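Local structure of putative secreted lipase (Streptomyces sp. W007, 5H6B) at residues S83-D88 with K120-A125; G184-V187 with R191-V194. The protein catalyses the hydrolysis of triacylglycerol ester bonds, as a thermostable and probably secreted lipase of the alpha/beta-hydrolase clan. All blocks are in the same frame, centred on the assembly; numbering follows the deposited sequence.

Contact 1: S83-D88 with K120-A125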
loop_
_atom_site.group_PDB
_atom_site.type_symbol
_atom_site.label_atom_id
_atom_site.label_comp_id
_atom_site.label_asym_id
_atom_site.label_seq_id
_atom_site.Cartn_x
_atom_site.Cartn_y
_atom_site.Cartn_z
ATOM N N SER A 83 4.218 -12.686 -4.453
ATOM C CA SER A 83 3.845 -11.291 -4.713
ATOM C C SER A 83 4.968 -10.305 -4.342
ATOM O O SER A 83 5.253 -9.344 -5.085
ATOM C CB SER A 83 2.544 -10.938 -3.998
ATOM O OG SER A 83 1.437 -11.596 -4.605
ATOM N N ALA A 84 5.612 -10.558 -3.208
ATOM C CA ALA A 84 6.754 -9.757 -2.778
ATOM C C ALA A 84 7.916 -9.851 -3.756
ATOM O O ALA A 84 8.640 -8.874 -3.930
ATOM C CB ALA A 84 7.200 -10.170 -1.377
ATOM N N GLU A 85 8.096 -11.011 -4.391
ATOM C CA GLU A 85 9.131 -11.158 -5.422
ATOM C C GLU A 85 8.784 -10.361 -6.665
ATOM O O GLU A 85 9.667 -9.747 -7.254
ATOM C CB GLU A 85 9.413 -12.630 -5.764
ATOM C CG GLU A 85 10.433 -12.882 -6.895
ATOM C CD GLU A 85 11.764 -12.106 -6.773
ATOM O OE1 GLU A 85 12.263 -11.884 -5.637
ATOM O OE2 GLU A 85 12.324 -11.718 -7.834
ATOM N N GLN A 86 7.509 -10.331 -7.056
ATOM C CA GLN A 86 7.085 -9.462 -8.187
ATOM C C GLN A 86 7.389 -7.987 -7.907
ATOM O O GLN A 86 7.819 -7.239 -8.796
ATOM C CB GLN A 86 5.595 -9.607 -8.474
ATOM C CG GLN A 86 5.168 -10.960 -8.981
ATOM C CD GLN A 86 3.670 -11.046 -9.100
ATOM O OE1 GLN A 86 2.964 -11.268 -8.121
ATOM N NE2 GLN A 86 3.170 -10.862 -10.303
ATOM N N LEU A 87 7.142 -7.583 -6.662
ATOM C CA LEU A 87 7.426 -6.222 -6.204
ATOM C C LEU A 87 8.925 -5.924 -6.303
ATOM O O LEU A 87 9.317 -4.847 -6.773
ATOM C CB LEU A 87 6.919 -6.027 -4.761
ATOM C CG LEU A 87 7.259 -4.709 -4.066
ATOM C CD1 LEU A 87 6.619 -3.545 -4.798
ATOM C CD2 LEU A 87 6.836 -4.734 -2.602
ATOM N N ASP A 88 9.736 -6.893 -5.868
ATOM C CA ASP A 88 11.205 -6.839 -5.978
ATOM C C ASP A 88 11.664 -6.512 -7.401
ATOM O O ASP A 88 12.340 -5.489 -7.615
ATOM C CB ASP A 88 11.819 -8.164 -5.486
ATOM C CG ASP A 88 13.338 -8.107 -5.294
ATOM O OD1 ASP A 88 13.996 -7.085 -5.630
ATOM O OD2 ASP A 88 13.861 -9.125 -4.795
ATOM N N LYS A 120 12.111 -7.058 4.492
ATOM C CA LYS A 120 12.728 -7.921 5.498
ATOM C C LYS A 120 13.524 -9.082 4.915
ATOM O O LYS A 120 14.593 -9.400 5.433
ATOM C CB LYS A 120 11.671 -8.478 6.454
ATOM C CG LYS A 120 11.158 -7.459 7.455
ATOM C CD LYS A 120 10.026 -8.043 8.282
ATOM C CE LYS A 120 9.589 -7.079 9.368
ATOM N NZ LYS A 120 8.446 -7.610 10.164
ATOM N N PHE A 121 13.003 -9.722 3.868
ATOM C CA PHE A 121 13.568 -10.981 3.369
ATOM C C PHE A 121 14.163 -10.950 1.962
ATOM O O PHE A 121 14.851 -11.899 1.594
ATOM C CB PHE A 121 12.512 -12.084 3.437
ATOM C CG PHE A 121 11.914 -12.259 4.796
ATOM C CD1 PHE A 121 12.705 -12.663 5.870
ATOM C CD2 PHE A 121 10.558 -12.006 5.020
ATOM C CE1 PHE A 121 12.155 -12.823 7.139
ATOM C CE2 PHE A 121 10.001 -12.167 6.284
ATOM C CZ PHE A 121 10.803 -12.571 7.348
ATOM N N LEU A 122 13.907 -9.900 1.181
ATOM C CA LEU A 122 14.426 -9.801 -0.185
ATOM C C LEU A 122 15.314 -8.573 -0.382
ATOM O O LEU A 122 15.477 -8.102 -1.506
ATOM C CB LEU A 122 13.267 -9.788 -1.196
ATOM C CG LEU A 122 12.245 -10.923 -1.071
ATOM C CD1 LEU A 122 11.148 -10.727 -2.101
ATOM C CD2 LEU A 122 12.865 -12.310 -1.232
ATOM N N GLY A 123 15.896 -8.067 0.701
ATOM C CA GLY A 123 16.814 -6.924 0.634
ATOM C C GLY A 123 16.265 -5.599 0.122
ATOM O O GLY A 123 17.022 -4.765 -0.388
ATOM N N GLY A 124 14.956 -5.391 0.272
ATOM C CA GLY A 124 14.315 -4.145 -0.157
ATOM C C GLY A 124 14.753 -2.927 0.631
ATOM O O GLY A 124 14.667 -1.808 0.122
ATOM N N ALA A 125 15.207 -3.134 1.871
ATOM C CA ALA A 125 15.794 -2.055 2.704
ATOM C C ALA A 125 16.738 -1.132 1.906
ATOM O O ALA A 125 16.656 0.095 1.995
ATOM C CB ALA A 125 16.538 -2.653 3.889
#

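Contact 2: G184-V187 with R191-V194. With ZN (zinc ion), chain D.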
loop_
_atom_site.group_PDB
_atom_site.type_symbol
_atom_site.label_atom_id
_atom_site.label_comp_id
_atom_site.label_asym_id
_atom_site.label_seq_id
_atom_site.Cartn_x
_atom_site.Cartn_y
_atom_site.Cartn_z
ATOM N N GLY A 184 10.814 -7.816 14.822
ATOM C CA GLY A 184 10.182 -6.502 14.904
ATOM C C GLY A 184 9.511 -6.114 13.597
ATOM O O GLY A 184 9.826 -6.660 12.540
ATOM N N ASP A 185 8.590 -5.156 13.683
ATOM C CA ASP A 185 7.838 -4.687 12.523
ATOM C C ASP A 185 8.701 -4.003 11.468
ATOM O O ASP A 185 8.414 -4.103 10.271
ATOM C CB ASP A 185 6.796 -3.675 12.958
ATOM C CG ASP A 185 5.725 -4.262 13.798
ATOM O OD1 ASP A 185 5.714 -5.481 14.008
ATOM O OD2 ASP A 185 4.876 -3.478 14.248
ATOM N N THR A 186 9.730 -3.285 11.915
ATOM C CA THR A 186 10.490 -2.421 11.029
ATOM C C THR A 186 11.902 -2.903 10.727
ATOM O O THR A 186 12.440 -3.806 11.350
ATOM C CB THR A 186 10.520 -0.964 11.537
ATOM O OG1 THR A 186 11.104 -0.898 12.837
ATOM C CG2 THR A 186 9.122 -0.414 11.600
ATOM N N VAL A 187 12.463 -2.285 9.707
ATOM C CA VAL A 187 13.793 -2.546 9.222
ATOM C C VAL A 187 14.466 -1.178 9.313
ATOM O O VAL A 187 13.832 -0.169 9.009
ATOM C CB VAL A 187 13.692 -3.130 7.781
ATOM C CG1 VAL A 187 14.683 -2.512 6.799
ATOM C CG2 VAL A 187 13.803 -4.651 7.821
ATOM N N ARG A 191 11.488 4.926 6.546
ATOM C CA ARG A 191 10.474 5.711 7.242
ATOM C C ARG A 191 9.078 5.166 6.928
ATOM O O ARG A 191 8.640 5.153 5.782
ATOM C CB ARG A 191 10.605 7.195 6.893
ATOM C CG ARG A 191 11.983 7.750 7.276
ATOM C CD ARG A 191 11.934 9.081 8.023
ATOM N NE ARG A 191 12.015 10.241 7.131
ATOM C CZ ARG A 191 11.779 11.508 7.491
ATOM N NH1 ARG A 191 11.422 11.829 8.737
ATOM N NH2 ARG A 191 11.897 12.473 6.584
ATOM N N TYR A 192 8.398 4.711 7.975
ATOM C CA TYR A 192 7.111 4.045 7.871
ATOM C C TYR A 192 6.009 4.970 8.322
ATOM O O TYR A 192 6.117 5.571 9.402
ATOM C CB TYR A 192 7.079 2.821 8.777
ATOM C CG TYR A 192 8.045 1.713 8.427
ATOM C CD1 TYR A 192 9.399 1.785 8.783
ATOM C CD2 TYR A 192 7.599 0.570 7.778
ATOM C CE1 TYR A 192 10.270 0.747 8.495
ATOM C CE2 TYR A 192 8.461 -0.470 7.497
ATOM C CZ TYR A 192 9.788 -0.385 7.846
ATOM O OH TYR A 192 10.608 -1.437 7.517
ATOM N N THR A 193 4.947 5.061 7.517
ATOM C CA THR A 193 3.700 5.741 7.912
ATOM C C THR A 193 2.532 4.751 7.736
ATOM O O THR A 193 2.535 3.923 6.823
ATOM C CB THR A 193 3.456 7.019 7.079
ATOM O OG1 THR A 193 4.637 7.842 7.089
ATOM C CG2 THR A 193 2.255 7.828 7.599
ATOM N N VAL A 194 1.578 4.802 8.658
ATOM C CA VAL A 194 0.361 4.014 8.576
ATOM C C VAL A 194 -0.807 4.973 8.786
ATOM O O VAL A 194 -0.814 5.766 9.731
ATOM C CB VAL A 194 0.304 2.889 9.618
ATOM C CG1 VAL A 194 -1.016 2.140 9.534
ATOM C CG2 VAL A 194 1.454 1.923 9.438
HETATM ZN ZN ZN D . 4.184 -6.084 15.100
HETATM O O HOH W 1 9.205 -3.610 7.742
#

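Contact 1: S83-D88 with K120-A125
L122 carries this contact on its own, pressing one branch against a single turn of the helix formed by A84, E85 and D88. Its CG lies beside the backbone N (chi1 -52°) and CD1 continues anti at chi2, so this branch reaches the helix backbone. The close part is on the inner, buried side: L122 CD1 rests 3.6 Å from A84 O and 4.1 Å from A84 CB. A methyl is all that A84 offers, so the leucine can come right up to the backbone, while A84 O is already engaged by D88 N at 3.0 Å. D88, also buried, sets OD2 3.7 Å from L122 CB, a plain van der Waals approach of an acidic group to a methylene. Its carboxylate is taken up by a zinc ion shared with D92, and the metal would offset the repulsion expected between these two neighbouring acids. Within the alpha/beta-hydrolase fold the contact joins helix 80-98 to the C-terminal end of helix 115-121. That end is shaped by G123, whose positive phi suits a residue without a side chain, and by a backbone hydrogen bond between G124 and Y118. The looser side belongs to E85, which is partly exposed and bends at chi2 (49°) so that its chain crosses L122 at about a right angle, its OE1 lying 3.9 Å from L122 CD1.

Contact 2: G184-V187 with R191-V194
The loop that leads from helix 175-181 into strand 191-196, one of the strands of the parallel alpha/beta-hydrolase sheet, folds back here on the second residue of that strand, Y192, and includes a zinc ligand, D185, whose carbonyl belongs to the contact while its carboxylate faces the metal. T186 and Y192 make the apolar half. T186 CG2 sits over one face of the ring, 3.6 Å from its centroid and 17° off the normal, a CH-pi contact; T186 CB approaches the rim, 3.5 Å from Y192 CE1. A chi1 of 59° puts CG2 anti to the carbonyl carbon, which brings the methyl, not OG1, over the ring, and a threonine can thus serve as an apolar lid here. The polar half lies at the phenol end. V187 N donates to Y192 OH at 3.0 Å, in a bond bent to 138°, and V187 O lies at the ring edge, in its plane. A water joins the same hydroxyl to the loop: it donates to D185 O at 2.7 Å and stands 2.6 Å from Y192 OH. L119 and N116 of helix 115-121 and V216 of strand 216-220 also pack on the tyrosine. The D185 carboxylate has other work, OD1 binding zinc at 2.0 Å alongside H139 while OD2 accepts a hydrogen bond from D212 N. The side chain is thereby fixed at both oxygens. Tyrosine supplies a broad face for a methyl and a hydroxyl carried at the far end of the ring, where it meets a loop amide and a water, tying the backbone on either side of T186 to the strand; the zinc ligand is consequently presented from a loop anchored by both direct and water-mediated bonds.

Overall arrangement
The two contacts have centres 15 Å apart and meet through K120-A125. K120 NZ lies 2.9 Å from G184 O, and the methyl A125 CB packs 3.5 Å from V187 CG1, so the end of helix 115-121 lies between helix 80-98 of contact 1 and the 184-187 loop of contact 2. Each contact holds one ligand of a different zinc site, D88 with D92 and D185 with H139. The probable catalytic triad, S109, H232 and D200, belongs to neither, but parts of each contact lie near it in the sequence: helix 115-121 comes after S109, on a likely nucleophile elbow, and the short helix 110-113, and strand 191-196 precedes D200.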